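Local atomic coordinates of 336aa long hypothetical dTDP-glucose 4,6-dehydratase (Pyrococcus horikoshii, PDB entry 2HUN), a protein that probably works as an NAD-dependent dTDP-glucose 4,6-dehydratase, removing water from a sugar nucleotide, and holds NAD in a Rossmann fold. Residues V123-D128 with R225-V230; L161-T166 with A173-C178; L283-I288 with L292-K297. All blocks are in the same frame, centred on the assembly; numbering follows the deposited sequence.

Overall arrangement
Interactions 1 and 2 sit in the Rossmann fold; interaction 3 packs against it. Interaction 1 lays helix 220-233 on one side of strand 121-127; interaction 2 packs helix 150-168 against strand 172-182, the parallel neighbour of that strand in the central sheet, from the other side. Their centres are about 10 Å apart, and both include residues lining the NAD pocket. Interaction 2 is nested inside the loop closed by interaction 1; interaction 3 comes later in sequence. It lies where helix 286-292 ends, against helix 220-233 and strand 239-242, its centre about 11 Å from that of interaction 1 and 18 Å from that of interaction 2. Strands that carry the cofactor are thus sandwiched between helices.

Interaction 1. Residues V123-D128 with R225-V230; sequences VHVSTD and RAIELV. With NAD (nicotinamide-adenine-dinucleotide), chain C.
Three apolar pairs join strand 121-127 to helix 220-233. Val123 gives one methyl to each of two helix residues: CG2 meets Val230 CG1 at 4.2 Å, and CG1 meets Ile227 CG2 at 4.3 Å. One helical turn separates Ile227 from Val230, so both project from the same side of the helix onto the strand. The third pair is Val125 CG2 with Ile227 CD1, 4.1 Å apart, the two side chains crossing at about a right angle. Beta-branched side chains are compact and wholly apolar, and in the strand valine also suits the extended backbone.

Cofactor contacts form the second group. Val125 has CG1 anti to its backbone N (chi1 -176°), which turns that methyl to the nicotinamide ribose, 3.6 Å from NAD O4D, and leaves CG2 for the helix. Farther along, Ser126 O comes to 3.3 Å from NAD C6N, and Thr127 CB to 3.6 Å from the same carbon.

Polar bonds complete the setting from outside. His124 and Ser126, alternating with the valines, turn to helix 150-168, where NE2 of His124 bonds Ser158 and OG of Ser126 bonds Asp159. Lys155, which also bonds NAD, donates to Val125 O.

No hydrogen bond crosses between the two segments, so their contact rests on apolar packing, and Val125 touches both the helix and the ribose.

Interaction 2. Residues L161-T166 with A173-C178; sequences LVLGWT and ASITRC. With NAD (nicotinamide-adenine-dinucleotide), chain C.
The nicotinamide ring of NAD has Cys178 over one face, with SG almost straight above C5N at 3.4 Å. The carbonyl oxygen of the same residue approaches the same carbon from much lower, nearer the level of the ring, Cys178 O lying 3.3 Å from NAD C5N. With chi1 at 67°, SG stands between the backbone N and the carbonyl carbon, a position that lets sulfur and oxygen visit one carbon together. A small, polarisable side chain suits so close an approach, and the oxygen would probably be welcome beside a positively charged ring. The indole of Trp165, on the helix, lies away from the strand: its NE1 bonds Glu111, and its ring meets that of Tyr169 with the planes at about 55°.

Between helix and strand the contact is aliphatic. Val162 and Ile175 point at each other tip to tip, CG1 of Val162 lying 3.8 Å from CG1 of Ile175. Leu163 crosses Ile175 at about a right angle, its CD2 3.8 Å from Ile175 CD1, so the isoleucine is held by two successive helix residues. At the far end Thr166 OG1 rests 3.4 Å from Ala173 CB, where a bare methyl allows the helix to come close. Thr166 OG1 also donates to Val162 O at 2.7 Å, while Thr166 N reaches the same oxygen at 3.0 Å from the opposite face of the carbonyl plane; a buried threonine thereby satisfies its own polarity.

Leu161, Leu163 and Trp165 also pack on the second subunit. Helix 150-168, which carries the NAD-binding Tyr151 and Lys155, links parallel neighbours 121-127 and 172-182: a beta-alpha-beta crossover of the Rossmann fold, as in extended short-chain dehydrogenases/reductases.

Interaction 3. Residues L283-I288 with L292-K297; sequences LDSWKI and LKWRPK
Ile288 O is gripped by two backbone amides as helix 286-292 ends. Leu292 N donates at 3.0 Å, bent to 139° at the hydrogen and arriving well above the carbonyl plane; Trp294 N adds a straighter but weak bond to Ile288 O at 3.4 Å. Lys293 between them leaves helical geometry with positive phi, which turns the chain so that Trp294 N can also face this oxygen.

The reversal closes an apolar cluster round Ile288. Ile288 CG1, anti to the backbone N (chi1 -163°), lies 3.9 Å from Leu292 CD1 and as far from Trp294 CB, while CG2 stands 3.7 Å from Trp294 CE3. Ser285 OG, bonded to Ser243, is at the edge of the indole, and Pro296 N lies above one of its faces. With an alanine for Ile288, the contacts to Leu292 and Trp294 would go, which is likely to open a gap and leave the indole freer to tilt.

Just ahead of the helix, Asp284 OD1 accepts from Trp286 N at 2.9 Å, an Asx turn. Local hydrogen bonds, one weak, thus shape the chain at both helix ends, and the cluster, resting on Ala226, Leu229 and Val230, fastens this turn to helix 220-233.

Interaction 1. Residues V123-D128 with R225-V230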
loop_
_atom_site.group_PDB
_atom_site.type_symbol
_atom_site.label_atom_id
_atom_site.label_comp_id
_atom_site.label_asym_id
_atom_site.label_seq_id
_atom_site.Cartn_x
_atom_site.Cartn_y
_atom_site.Cartn_z
ATOM N N VAL A 123 -5.023 16.536 -0.857
ATOM C CA VAL A 123 -6.073 15.575 -0.546
ATOM C C VAL A 123 -5.969 14.430 -1.550
ATOM O O VAL A 123 -6.111 14.636 -2.753
ATOM C CB VAL A 123 -7.482 16.194 -0.643
ATOM C CG1 VAL A 123 -8.533 15.093 -0.539
ATOM C CG2 VAL A 123 -7.684 17.218 0.476
ATOM N N HIS A 124 -5.706 13.231 -1.039
ATOM C CA HIS A 124 -5.575 12.017 -1.849
ATOM C C HIS A 124 -6.915 11.284 -1.809
ATOM O O HIS A 124 -7.365 10.862 -0.733
ATOM C CB HIS A 124 -4.475 11.130 -1.248
ATOM C CG HIS A 124 -4.233 9.852 -1.990
ATOM N ND1 HIS A 124 -3.633 9.811 -3.229
ATOM C CD2 HIS A 124 -4.466 8.566 -1.643
ATOM C CE1 HIS A 124 -3.501 8.554 -3.612
ATOM N NE2 HIS A 124 -3.999 7.778 -2.665
ATOM N N VAL A 125 -7.551 11.145 -2.974
ATOM C CA VAL A 125 -8.840 10.463 -3.078
ATOM C C VAL A 125 -8.644 8.956 -3.317
ATOM O O VAL A 125 -7.953 8.536 -4.253
ATOM C CB VAL A 125 -9.704 11.065 -4.218
ATOM C CG1 VAL A 125 -11.086 10.400 -4.239
ATOM C CG2 VAL A 125 -9.864 12.563 -4.005
ATOM N N SER A 126 -9.261 8.143 -2.465
ATOM C CA SER A 126 -9.121 6.699 -2.577
ATOM C C SER A 126 -10.480 5.993 -2.517
ATOM O O SER A 126 -11.529 6.650 -2.539
ATOM C CB SER A 126 -8.181 6.193 -1.472
ATOM O OG SER A 126 -7.766 4.859 -1.701
ATOM N N THR A 127 -10.456 4.665 -2.403
ATOM C CA THR A 127 -11.682 3.865 -2.421
ATOM C C THR A 127 -11.961 2.914 -1.260
ATOM O O THR A 127 -11.047 2.439 -0.581
ATOM C CB THR A 127 -11.727 3.020 -3.708
ATOM O OG1 THR A 127 -12.855 2.140 -3.675
ATOM C CG2 THR A 127 -10.468 2.202 -3.835
ATOM N N ASP A 128 -13.244 2.613 -1.073
ATOM C CA ASP A 128 -13.693 1.702 -0.022
ATOM C C ASP A 128 -13.220 0.282 -0.334
ATOM O O ASP A 128 -13.219 -0.593 0.534
ATOM C CB ASP A 128 -15.230 1.743 0.093
ATOM C CG ASP A 128 -15.948 1.238 -1.172
ATOM O OD1 ASP A 128 -15.372 1.297 -2.279
ATOM O OD2 ASP A 128 -17.110 0.793 -1.053
ATOM N N ARG A 225 -18.829 17.549 -1.445
ATOM C CA ARG A 225 -18.913 18.388 -0.255
ATOM C C ARG A 225 -17.962 17.880 0.820
ATOM O O ARG A 225 -17.325 18.676 1.528
ATOM C CB ARG A 225 -20.354 18.426 0.269
ATOM C CG ARG A 225 -21.289 19.284 -0.593
ATOM C CD ARG A 225 -22.760 19.096 -0.228
ATOM N NE ARG A 225 -23.649 19.877 -1.092
ATOM C CZ ARG A 225 -23.854 21.189 -0.982
ATOM N NH1 ARG A 225 -23.237 21.887 -0.035
ATOM N NH2 ARG A 225 -24.666 21.813 -1.829
ATOM N N ALA A 226 -17.862 16.555 0.937
ATOM C CA ALA A 226 -16.965 15.942 1.907
ATOM C C ALA A 226 -15.512 16.276 1.559
ATOM O O ALA A 226 -14.737 16.650 2.432
ATOM C CB ALA A 226 -17.164 14.425 1.927
ATOM N N ILE A 227 -15.140 16.132 0.290
ATOM C CA ILE A 227 -13.776 16.440 -0.131
ATOM C C ILE A 227 -13.445 17.897 0.204
ATOM O O ILE A 227 -12.364 18.197 0.721
ATOM C CB ILE A 227 -13.587 16.207 -1.655
ATOM C CG1 ILE A 227 -13.736 14.715 -1.975
ATOM C CG2 ILE A 227 -12.215 16.728 -2.099
ATOM C CD1 ILE A 227 -13.557 14.345 -3.448
ATOM N N GLU A 228 -14.377 18.797 -0.091
ATOM C CA GLU A 228 -14.186 20.216 0.191
ATOM C C GLU A 228 -13.893 20.404 1.673
ATOM O O GLU A 228 -12.950 21.104 2.053
ATOM C CB GLU A 228 -15.441 21.016 -0.181
ATOM C CG GLU A 228 -15.420 22.470 0.307
ATOM C CD GLU A 228 -16.666 23.262 -0.073
ATOM O OE1 GLU A 228 -17.791 22.741 0.091
ATOM O OE2 GLU A 228 -16.522 24.418 -0.522
ATOM N N LEU A 229 -14.716 19.769 2.504
ATOM C CA LEU A 229 -14.585 19.853 3.947
ATOM C C LEU A 229 -13.223 19.333 4.403
ATOM O O LEU A 229 -12.564 19.955 5.233
ATOM C CB LEU A 229 -15.709 19.045 4.606
ATOM C CG LEU A 229 -16.176 19.482 5.990
ATOM C CD1 LEU A 229 -16.475 20.977 5.993
ATOM C CD2 LEU A 229 -17.430 18.693 6.358
ATOM N N VAL A 230 -12.814 18.187 3.865
ATOM C CA VAL A 230 -11.531 17.589 4.207
ATOM C C VAL A 230 -10.401 18.525 3.760
ATOM O O VAL A 230 -9.417 18.694 4.466
ATOM C CB VAL A 230 -11.355 16.198 3.525
ATOM C CG1 VAL A 230 -9.916 15.708 3.684
ATOM C CG2 VAL A 230 -12.307 15.187 4.150
HETATM P PA NAD C . -13.039 8.191 -13.987
HETATM O O1A NAD C . -12.541 6.942 -14.582
HETATM O O2A NAD C . -14.360 8.733 -14.413
HETATM O O5B NAD C . -11.946 9.326 -14.286
HETATM C C5B NAD C . -10.558 9.200 -13.943
HETATM C C4B NAD C . -9.912 10.455 -14.544
HETATM O O4B NAD C . -8.506 10.494 -14.229
HETATM C C3B NAD C . -10.026 10.459 -16.096
HETATM O O3B NAD C . -10.448 11.751 -16.562
HETATM C C2B NAD C . -8.620 10.025 -16.548
HETATM O O2B NAD C . -8.209 10.454 -17.846
HETATM C C1B NAD C . -7.740 10.580 -15.427
HETATM N N9A NAD C . -6.470 9.845 -15.234
HETATM C C8A NAD C . -6.289 8.527 -15.032
HETATM N N7A NAD C . -4.987 8.276 -14.906
HETATM C C5A NAD C . -4.323 9.422 -15.024
HETATM C C6A NAD C . -2.951 9.796 -14.986
HETATM N N6A NAD C . -1.965 8.929 -14.802
HETATM N N1A NAD C . -2.651 11.168 -15.161
HETATM C C2A NAD C . -3.678 12.102 -15.365
HETATM N N3A NAD C . -4.970 11.748 -15.403
HETATM C C4A NAD C . -5.275 10.435 -15.233
HETATM O O3 NAD C . -13.226 7.831 -12.450
HETATM P PN NAD C . -13.766 8.567 -11.156
HETATM O O1N NAD C . -14.883 7.672 -10.737
HETATM O O2N NAD C . -14.158 9.964 -11.431
HETATM O O5D NAD C . -12.600 8.370 -10.054
HETATM C C5D NAD C . -11.958 9.447 -9.364
HETATM C C4D NAD C . -11.246 8.882 -8.108
HETATM O O4D NAD C . -12.204 8.483 -7.114
HETATM C C3D NAD C . -10.361 7.670 -8.426
HETATM O O3D NAD C . -9.108 7.818 -7.708
HETATM C C2D NAD C . -11.195 6.467 -7.902
HETATM O O2D NAD C . -10.325 5.408 -7.493
HETATM C C1D NAD C . -11.970 7.106 -6.761
HETATM N N1N NAD C . -13.265 6.467 -6.449
HETATM C C2N NAD C . -14.379 6.502 -7.353
HETATM C C3N NAD C . -15.581 5.879 -6.973
HETATM C C7N NAD C . -16.825 5.887 -7.891
HETATM O O7N NAD C . -17.902 5.482 -7.436
HETATM N N7N NAD C . -16.719 6.340 -9.134
HETATM C C4N NAD C . -15.682 5.228 -5.717
HETATM C C5N NAD C . -14.575 5.202 -4.843
HETATM C C6N NAD C . -13.363 5.818 -5.194
#

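Interaction 2. Residues L161-T166 with A173-C178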
loop_
_atom_site.group_PDB
_atom_site.type_symbol
_atom_site.label_atom_id
_atom_site.label_comp_id
_atom_site.label_asym_id
_atom_site.label_seq_id
_atom_site.Cartn_x
_atom_site.Cartn_y
_atom_site.Cartn_z
ATOM N N LEU A 161 2.014 5.267 0.438
ATOM C CA LEU A 161 3.055 6.236 0.097
ATOM C C LEU A 161 2.675 7.600 0.656
ATOM O O LEU A 161 3.510 8.301 1.221
ATOM C CB LEU A 161 3.245 6.339 -1.422
ATOM C CG LEU A 161 3.652 5.057 -2.154
ATOM C CD1 LEU A 161 3.867 5.361 -3.634
ATOM C CD2 LEU A 161 4.914 4.490 -1.538
ATOM N N VAL A 162 1.408 7.973 0.511
ATOM C CA VAL A 162 0.958 9.258 1.026
ATOM C C VAL A 162 1.174 9.367 2.534
ATOM O O VAL A 162 1.636 10.394 3.020
ATOM C CB VAL A 162 -0.530 9.509 0.707
ATOM C CG1 VAL A 162 -1.008 10.772 1.399
ATOM C CG2 VAL A 162 -0.711 9.651 -0.793
ATOM N N LEU A 163 0.842 8.313 3.272
ATOM C CA LEU A 163 1.018 8.324 4.721
ATOM C C LEU A 163 2.498 8.498 5.069
ATOM O O LEU A 163 2.854 9.296 5.933
ATOM C CB LEU A 163 0.485 7.023 5.326
ATOM C CG LEU A 163 -1.036 6.809 5.260
ATOM C CD1 LEU A 163 -1.401 5.429 5.797
ATOM C CD2 LEU A 163 -1.735 7.886 6.061
ATOM N N GLY A 164 3.353 7.762 4.368
ATOM C CA GLY A 164 4.783 7.826 4.615
ATOM C C GLY A 164 5.432 9.153 4.281
ATOM O O GLY A 164 6.183 9.702 5.089
ATOM N N TRP A 165 5.159 9.661 3.085
ATOM C CA TRP A 165 5.725 10.935 2.642
ATOM C C TRP A 165 5.263 12.091 3.529
ATOM O O TRP A 165 6.034 12.996 3.839
ATOM C CB TRP A 165 5.334 11.204 1.187
ATOM C CG TRP A 165 6.418 10.882 0.181
ATOM C CD1 TRP A 165 7.089 11.772 -0.605
ATOM C CD2 TRP A 165 6.921 9.584 -0.166
ATOM N NE1 TRP A 165 7.974 11.116 -1.423
ATOM C CE2 TRP A 165 7.893 9.771 -1.177
ATOM C CE3 TRP A 165 6.645 8.282 0.274
ATOM C CZ2 TRP A 165 8.589 8.704 -1.758
ATOM C CZ3 TRP A 165 7.338 7.220 -0.302
ATOM C CH2 TRP A 165 8.300 7.440 -1.309
ATOM N N THR A 166 4.003 12.048 3.945
ATOM C CA THR A 166 3.442 13.089 4.792
ATOM C C THR A 166 4.239 13.249 6.090
ATOM O O THR A 166 4.537 14.369 6.509
ATOM C CB THR A 166 1.966 12.780 5.130
ATOM O OG1 THR A 166 1.180 12.848 3.932
ATOM C CG2 THR A 166 1.421 13.776 6.146
ATOM N N ALA A 173 -1.222 16.735 4.287
ATOM C CA ALA A 173 -2.011 15.855 3.442
ATOM C C ALA A 173 -2.969 14.928 4.174
ATOM O O ALA A 173 -2.647 14.399 5.232
ATOM C CB ALA A 173 -1.076 15.029 2.576
ATOM N N SER A 174 -4.151 14.745 3.592
ATOM C CA SER A 174 -5.162 13.843 4.139
ATOM C C SER A 174 -5.577 12.891 3.020
ATOM O O SER A 174 -5.325 13.159 1.846
ATOM C CB SER A 174 -6.396 14.605 4.627
ATOM O OG SER A 174 -6.098 15.420 5.740
ATOM N N ILE A 175 -6.205 11.782 3.396
ATOM C CA ILE A 175 -6.670 10.783 2.444
ATOM C C ILE A 175 -8.168 10.586 2.649
ATOM O O ILE A 175 -8.648 10.582 3.784
ATOM C CB ILE A 175 -5.984 9.411 2.681
ATOM C CG1 ILE A 175 -4.483 9.503 2.399
ATOM C CG2 ILE A 175 -6.632 8.341 1.808
ATOM C CD1 ILE A 175 -3.713 8.268 2.857
ATOM N N THR A 176 -8.907 10.443 1.551
ATOM C CA THR A 176 -10.338 10.185 1.645
ATOM C C THR A 176 -10.641 8.829 0.998
ATOM O O THR A 176 -9.967 8.417 0.045
ATOM C CB THR A 176 -11.174 11.276 0.927
ATOM O OG1 THR A 176 -10.780 11.362 -0.448
ATOM C CG2 THR A 176 -10.965 12.629 1.592
ATOM N N ARG A 177 -11.640 8.133 1.530
ATOM C CA ARG A 177 -12.061 6.844 0.989
ATOM C C ARG A 177 -13.584 6.852 0.973
ATOM O O ARG A 177 -14.232 6.953 2.021
ATOM C CB ARG A 177 -11.533 5.684 1.854
ATOM C CG ARG A 177 -10.036 5.415 1.692
ATOM C CD ARG A 177 -9.528 4.434 2.736
ATOM N NE ARG A 177 -8.098 4.151 2.605
ATOM C CZ ARG A 177 -7.365 3.625 3.586
ATOM N NH1 ARG A 177 -7.938 3.340 4.750
ATOM N NH2 ARG A 177 -6.073 3.381 3.407
ATOM N N CYS A 178 -14.157 6.747 -0.221
ATOM C CA CYS A 178 -15.604 6.785 -0.366
ATOM C C CYS A 178 -16.183 5.549 -1.041
ATOM O O CYS A 178 -15.481 4.799 -1.723
ATOM C CB CYS A 178 -16.001 8.011 -1.186
ATOM S SG CYS A 178 -15.432 7.884 -2.895
HETATM P PA NAD C . -13.039 8.191 -13.987
HETATM O O1A NAD C . -12.541 6.942 -14.582
HETATM O O2A NAD C . -14.360 8.733 -14.413
HETATM O O5B NAD C . -11.946 9.326 -14.286
HETATM C C5B NAD C . -10.558 9.200 -13.943
HETATM C C4B NAD C . -9.912 10.455 -14.544
HETATM O O4B NAD C . -8.506 10.494 -14.229
HETATM C C3B NAD C . -10.026 10.459 -16.096
HETATM O O3B NAD C . -10.448 11.751 -16.562
HETATM C C2B NAD C . -8.620 10.025 -16.548
HETATM O O2B NAD C . -8.209 10.454 -17.846
HETATM C C1B NAD C . -7.740 10.580 -15.427
HETATM N N9A NAD C . -6.470 9.845 -15.234
HETATM C C8A NAD C . -6.289 8.527 -15.032
HETATM N N7A NAD C . -4.987 8.276 -14.906
HETATM C C5A NAD C . -4.323 9.422 -15.024
HETATM C C6A NAD C . -2.951 9.796 -14.986
HETATM N N6A NAD C . -1.965 8.929 -14.802
HETATM N N1A NAD C . -2.651 11.168 -15.161
HETATM C C2A NAD C . -3.678 12.102 -15.365
HETATM N N3A NAD C . -4.970 11.748 -15.403
HETATM C C4A NAD C . -5.275 10.435 -15.233
HETATM O O3 NAD C . -13.226 7.831 -12.450
HETATM P PN NAD C . -13.766 8.567 -11.156
HETATM O O1N NAD C . -14.883 7.672 -10.737
HETATM O O2N NAD C . -14.158 9.964 -11.431
HETATM O O5D NAD C . -12.600 8.370 -10.054
HETATM C C5D NAD C . -11.958 9.447 -9.364
HETATM C C4D NAD C . -11.246 8.882 -8.108
HETATM O O4D NAD C . -12.204 8.483 -7.114
HETATM C C3D NAD C . -10.361 7.670 -8.426
HETATM O O3D NAD C . -9.108 7.818 -7.708
HETATM C C2D NAD C . -11.195 6.467 -7.902
HETATM O O2D NAD C . -10.325 5.408 -7.493
HETATM C C1D NAD C . -11.970 7.106 -6.761
HETATM N N1N NAD C . -13.265 6.467 -6.449
HETATM C C2N NAD C . -14.379 6.502 -7.353
HETATM C C3N NAD C . -15.581 5.879 -6.973
HETATM C C7N NAD C . -16.825 5.887 -7.891
HETATM O O7N NAD C . -17.902 5.482 -7.436
HETATM N N7N NAD C . -16.719 6.340 -9.134
HETATM C C4N NAD C . -15.682 5.228 -5.717
HETATM C C5N NAD C . -14.575 5.202 -4.843
HETATM C C6N NAD C . -13.363 5.818 -5.194
#

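Interaction 3. Residues L283-I288 with L292-K297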
loop_
_atom_site.group_PDB
_atom_site.type_symbol
_atom_site.label_atom_id
_atom_site.label_comp_id
_atom_site.label_asym_id
_atom_site.label_seq_id
_atom_site.Cartn_x
_atom_site.Cartn_y
_atom_site.Cartn_z
ATOM N N LEU A 283 -18.219 1.027 4.739
ATOM C CA LEU A 283 -17.340 1.951 5.439
ATOM C C LEU A 283 -18.023 2.624 6.622
ATOM O O LEU A 283 -19.184 3.024 6.547
ATOM C CB LEU A 283 -16.838 3.048 4.495
ATOM C CG LEU A 283 -16.080 2.661 3.226
ATOM C CD1 LEU A 283 -15.444 3.917 2.646
ATOM C CD2 LEU A 283 -15.015 1.631 3.531
ATOM N N ASP A 284 -17.273 2.741 7.711
ATOM C CA ASP A 284 -17.731 3.400 8.925
ATOM C C ASP A 284 -17.224 4.839 8.768
ATOM O O ASP A 284 -16.022 5.078 8.869
ATOM C CB ASP A 284 -17.064 2.757 10.146
ATOM C CG ASP A 284 -17.422 3.451 11.452
ATOM O OD1 ASP A 284 -17.663 4.682 11.442
ATOM O OD2 ASP A 284 -17.439 2.761 12.496
ATOM N N SER A 285 -18.119 5.788 8.512
ATOM C CA SER A 285 -17.695 7.178 8.351
ATOM C C SER A 285 -17.959 8.063 9.574
ATOM O O SER A 285 -18.275 9.246 9.440
ATOM C CB SER A 285 -18.353 7.799 7.111
ATOM O OG SER A 285 -19.762 7.665 7.155
ATOM N N TRP A 286 -17.815 7.495 10.765
ATOM C CA TRP A 286 -18.028 8.258 11.993
ATOM C C TRP A 286 -16.940 9.314 12.225
ATOM O O TRP A 286 -17.217 10.400 12.734
ATOM C CB TRP A 286 -18.070 7.319 13.201
ATOM C CG TRP A 286 -18.117 8.050 14.496
ATOM C CD1 TRP A 286 -17.152 8.067 15.464
ATOM C CD2 TRP A 286 -19.166 8.911 14.958
ATOM N NE1 TRP A 286 -17.537 8.886 16.501
ATOM C CE2 TRP A 286 -18.768 9.418 16.216
ATOM C CE3 TRP A 286 -20.406 9.305 14.430
ATOM C CZ2 TRP A 286 -19.566 10.304 16.958
ATOM C CZ3 TRP A 286 -21.201 10.188 15.170
ATOM C CH2 TRP A 286 -20.774 10.676 16.420
ATOM N N LYS A 287 -15.706 8.998 11.850
ATOM C CA LYS A 287 -14.591 9.924 12.048
ATOM C C LYS A 287 -14.852 11.299 11.437
ATOM O O LYS A 287 -14.753 12.320 12.115
ATOM C CB LYS A 287 -13.310 9.328 11.462
ATOM C CG LYS A 287 -12.049 10.169 11.657
ATOM C CD LYS A 287 -10.830 9.393 11.171
ATOM C CE LYS A 287 -9.542 10.167 11.343
ATOM N NZ LYS A 287 -8.377 9.367 10.859
ATOM N N ILE A 288 -15.198 11.321 10.156
ATOM C CA ILE A 288 -15.456 12.577 9.479
ATOM C C ILE A 288 -16.701 13.251 10.044
ATOM O O ILE A 288 -16.783 14.480 10.094
ATOM C CB ILE A 288 -15.571 12.364 7.941
ATOM C CG1 ILE A 288 -15.412 13.707 7.225
ATOM C CG2 ILE A 288 -16.904 11.702 7.585
ATOM C CD1 ILE A 288 -15.344 13.593 5.709
ATOM N N LEU A 292 -15.235 16.644 11.430
ATOM C CA LEU A 292 -15.556 17.710 10.491
ATOM C C LEU A 292 -17.041 18.018 10.340
ATOM O O LEU A 292 -17.420 18.880 9.544
ATOM C CB LEU A 292 -14.956 17.378 9.125
ATOM C CG LEU A 292 -13.511 16.878 9.129
ATOM C CD1 LEU A 292 -13.003 16.773 7.689
ATOM C CD2 LEU A 292 -12.634 17.814 9.941
ATOM N N LYS A 293 -17.881 17.316 11.094
ATOM C CA LYS A 293 -19.324 17.532 11.041
ATOM C C LYS A 293 -19.949 17.282 9.674
ATOM O O LYS A 293 -20.963 17.891 9.333
ATOM C CB LYS A 293 -19.670 18.953 11.498
ATOM C CG LYS A 293 -19.632 19.147 13.003
ATOM C CD LYS A 293 -18.262 18.837 13.562
ATOM C CE LYS A 293 -18.214 18.953 15.082
ATOM N NZ LYS A 293 -16.820 18.679 15.549
ATOM N N TRP A 294 -19.356 16.388 8.888
ATOM C CA TRP A 294 -19.909 16.074 7.576
ATOM C C TRP A 294 -21.136 15.168 7.680
ATOM O O TRP A 294 -21.114 14.168 8.394
ATOM C CB TRP A 294 -18.887 15.362 6.690
ATOM C CG TRP A 294 -19.499 14.950 5.374
ATOM C CD1 TRP A 294 -19.796 15.764 4.319
ATOM C CD2 TRP A 294 -19.951 13.640 5.008
ATOM N NE1 TRP A 294 -20.408 15.043 3.318
ATOM C CE2 TRP A 294 -20.515 13.737 3.716
ATOM C CE3 TRP A 294 -19.937 12.392 5.648
ATOM C CZ2 TRP A 294 -21.059 12.635 3.051
ATOM C CZ3 TRP A 294 -20.477 11.297 4.986
ATOM C CH2 TRP A 294 -21.031 11.426 3.700
ATOM N N ARG A 295 -22.187 15.519 6.944
ATOM C CA ARG A 295 -23.424 14.739 6.893
ATOM C C ARG A 295 -23.921 14.771 5.442
ATOM O O ARG A 295 -23.722 15.761 4.734
ATOM C CB ARG A 295 -24.513 15.366 7.776
ATOM C CG ARG A 295 -24.185 15.529 9.259
ATOM C CD ARG A 295 -24.476 14.265 10.052
ATOM N NE ARG A 295 -24.316 14.493 11.491
ATOM C CZ ARG A 295 -24.494 13.561 12.418
ATOM N NH1 ARG A 295 -24.842 12.333 12.059
ATOM N NH2 ARG A 295 -24.318 13.857 13.701
ATOM N N PRO A 296 -24.563 13.689 4.974
ATOM C CA PRO A 296 -25.046 13.745 3.589
ATOM C C PRO A 296 -26.130 14.819 3.516
ATOM O O PRO A 296 -26.928 14.969 4.454
ATOM C CB PRO A 296 -25.605 12.344 3.359
ATOM C CG PRO A 296 -24.725 11.496 4.232
ATOM C CD PRO A 296 -24.652 12.318 5.504
ATOM N N LYS A 297 -26.154 15.571 2.421
ATOM C CA LYS A 297 -27.146 16.634 2.248
ATOM C C LYS A 297 -28.410 16.106 1.565
ATOM O O LYS A 297 -29.496 16.662 1.720
ATOM C CB LYS A 297 -26.545 17.773 1.413
ATOM C CG LYS A 297 -27.532 18.868 1.023
ATOM C CD LYS A 297 -26.875 19.908 0.115
ATOM C CE LYS A 297 -27.869 20.979 -0.325
ATOM N NZ LYS A 297 -28.415 21.735 0.842
#